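Local coordinates for Protein/nucleic acid deglycase 2 (Escherichia coli, PDB 1OI4) that removes methylglyoxal and glyoxal adducts from glycated proteins, releasing lactate or glycolate, and also deglycates nucleotides, at residues A85-L90 with V108-D113. Residues are numbered along the deposited sequence; the frame is centred on the assembly and turned at random.
Sequences AEFDAL and VTFTRD
Phe87 and Leu90 meet Phe110 in a buried apolar cluster that packs helix 105-116 against strand 89-92 and the loop leading into it, a worked example of how the alpha/beta/alpha sandwich of the DJ-1/PfpI family packs a helix on its central, largely parallel sheet. The Phe110 ring does most of the reaching. It comes edge-on, its CZ lying 3.9 Å from both CD1 and CE1 of Phe87, and the two aromatic side chains cross at about a right angle. Further along the same rim, Phe110 CE2 takes Leu90 CD1 at 4.2 Å. With CG anti to the backbone N (chi1 -175°), the phenyl group stretches out from the helix with CZ leading toward Phe87 and CE2 turned to Leu90. The other methyl of Leu90, CD2, turns to the helix backbone, 4.4 Å from Thr111 CA.

In the next shell, Phe114 of the same helix touches both Phe87 and Leu90, while Leu29 of the neighbouring strand 25-29 packs on Leu90 and Thr111. The hydroxyl of Thr111 is hydrogen-bonded to Phe107 O one turn back in the helix. Backbone hydrogen bonds with Pro120 and Phe122 tie Leu90 to the neighbouring strand 121-124 and the residue just before it. One face of the Phe87 ring is covered from within its own loop by Glu86, whose CG lies 3.4 Å from the ring plane, nearer the ring's border than its centre.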
loop_
_atom_site.group_PDB
_atom_site.type_symbol
_atom_site.label_atom_id
_atom_site.label_comp_id
_atom_site.label_asym_id
_atom_site.label_seq_id
_atom_site.Cartn_x
_atom_site.Cartn_y
_atom_site.Cartn_z
ATOM N N ALA A 85 23.749 -9.482 4.683
ATOM C CA ALA A 85 24.719 -10.252 5.453
ATOM C C ALA A 85 25.078 -9.680 6.819
ATOM O O ALA A 85 25.223 -10.426 7.789
ATOM C CB ALA A 85 25.995 -10.438 4.632
ATOM N N GLU A 86 25.212 -8.362 6.909
ATOM C CA GLU A 86 25.605 -7.746 8.169
ATOM C C GLU A 86 24.530 -7.662 9.247
ATOM O O GLU A 86 24.820 -7.255 10.370
ATOM C CB GLU A 86 26.173 -6.350 7.911
ATOM C CG GLU A 86 25.134 -5.285 7.602
ATOM C CD GLU A 86 25.766 -3.931 7.337
ATOM O OE1 GLU A 86 26.147 -3.658 6.181
ATOM O OE2 GLU A 86 25.895 -3.145 8.294
ATOM N N PHE A 87 23.301 -8.044 8.923
ATOM C CA PHE A 87 22.220 -7.974 9.911
ATOM C C PHE A 87 21.746 -9.334 10.404
ATOM O O PHE A 87 21.867 -10.342 9.708
ATOM C CB PHE A 87 21.023 -7.196 9.347
ATOM C CG PHE A 87 21.374 -5.818 8.867
ATOM C CD1 PHE A 87 21.530 -5.558 7.510
ATOM C CD2 PHE A 87 21.609 -4.790 9.778
ATOM C CE1 PHE A 87 21.921 -4.294 7.062
ATOM C CE2 PHE A 87 22.000 -3.524 9.340
ATOM C CZ PHE A 87 22.158 -3.276 7.978
ATOM N N ASP A 88 21.190 -9.343 11.610
ATOM C CA ASP A 88 20.688 -10.559 12.223
ATOM C C ASP A 88 19.196 -10.742 11.972
ATOM O O ASP A 88 18.694 -11.865 11.948
ATOM C CB ASP A 88 20.960 -10.515 13.725
ATOM C CG ASP A 88 22.438 -10.471 14.037
ATOM O OD1 ASP A 88 23.101 -11.510 13.863
ATOM O OD2 ASP A 88 22.941 -9.398 14.435
ATOM N N ALA A 89 18.495 -9.635 11.769
ATOM C CA ALA A 89 17.059 -9.685 11.534
ATOM C C ALA A 89 16.613 -8.456 10.761
ATOM O O ALA A 89 17.365 -7.495 10.616
ATOM C CB ALA A 89 16.316 -9.768 12.867
ATOM N N LEU A 90 15.378 -8.492 10.278
ATOM C CA LEU A 90 14.827 -7.391 9.503
ATOM C C LEU A 90 13.415 -7.025 9.947
ATOM O O LEU A 90 12.555 -7.893 10.097
ATOM C CB LEU A 90 14.818 -7.764 8.014
ATOM C CG LEU A 90 14.006 -6.871 7.069
ATOM C CD1 LEU A 90 14.581 -5.460 7.061
ATOM C CD2 LEU A 90 14.037 -7.473 5.660
ATOM N N VAL A 108 13.409 -4.337 -2.714
ATOM C CA VAL A 108 12.789 -5.622 -2.989
ATOM C C VAL A 108 13.858 -6.710 -2.973
ATOM O O VAL A 108 13.654 -7.783 -2.406
ATOM C CB VAL A 108 12.076 -5.618 -4.360
ATOM C CG1 VAL A 108 11.427 -6.977 -4.621
ATOM C CG2 VAL A 108 11.022 -4.523 -4.386
ATOM N N THR A 109 15.001 -6.417 -3.588
ATOM C CA THR A 109 16.114 -7.359 -3.641
ATOM C C THR A 109 16.683 -7.609 -2.244
ATOM O O THR A 109 17.034 -8.741 -1.896
ATOM C CB THR A 109 17.232 -6.833 -4.576
ATOM O OG1 THR A 109 16.806 -6.965 -5.940
ATOM C CG2 THR A 109 18.527 -7.618 -4.375
ATOM N N PHE A 110 16.770 -6.551 -1.442
ATOM C CA PHE A 110 17.282 -6.666 -0.081
ATOM C C PHE A 110 16.364 -7.599 0.707
ATOM O O PHE A 110 16.823 -8.518 1.394
ATOM C CB PHE A 110 17.305 -5.293 0.592
ATOM C CG PHE A 110 17.937 -5.293 1.957
ATOM C CD1 PHE A 110 19.297 -5.041 2.107
ATOM C CD2 PHE A 110 17.173 -5.553 3.089
ATOM C CE1 PHE A 110 19.888 -5.045 3.369
ATOM C CE2 PHE A 110 17.755 -5.560 4.355
ATOM C CZ PHE A 110 19.117 -5.305 4.494
ATOM N N THR A 111 15.060 -7.355 0.596
ATOM C CA THR A 111 14.070 -8.159 1.289
ATOM C C THR A 111 14.143 -9.621 0.846
ATOM O O THR A 111 14.129 -10.527 1.676
ATOM C CB THR A 111 12.642 -7.628 1.031
ATOM O OG1 THR A 111 12.558 -6.254 1.435
ATOM C CG2 THR A 111 11.620 -8.445 1.823
ATOM N N ARG A 112 14.229 -9.840 -0.465
ATOM C CA ARG A 112 14.298 -11.188 -1.020
ATOM C C ARG A 112 15.514 -11.955 -0.513
ATOM O O ARG A 112 15.393 -13.077 -0.018
ATOM C CB ARG A 112 14.347 -11.127 -2.549
ATOM C CG ARG A 112 14.491 -12.486 -3.226
ATOM C CD ARG A 112 14.682 -12.348 -4.737
ATOM N NE ARG A 112 13.515 -11.744 -5.370
ATOM C CZ ARG A 112 13.526 -10.592 -6.033
ATOM N NH1 ARG A 112 12.403 -10.128 -6.569
ATOM N NH2 ARG A 112 14.654 -9.906 -6.160
ATOM N N ASP A 113 16.684 -11.347 -0.656
ATOM C CA ASP A 113 17.926 -11.964 -0.217
ATOM C C ASP A 113 17.940 -12.217 1.280
ATOM O O ASP A 113 18.445 -13.248 1.732
ATOM C CB ASP A 113 19.111 -11.082 -0.593
ATOM C CG ASP A 113 19.344 -11.033 -2.085
ATOM O OD1 ASP A 113 20.276 -10.322 -2.512
ATOM O OD2 ASP A 113 18.595 -11.704 -2.828
#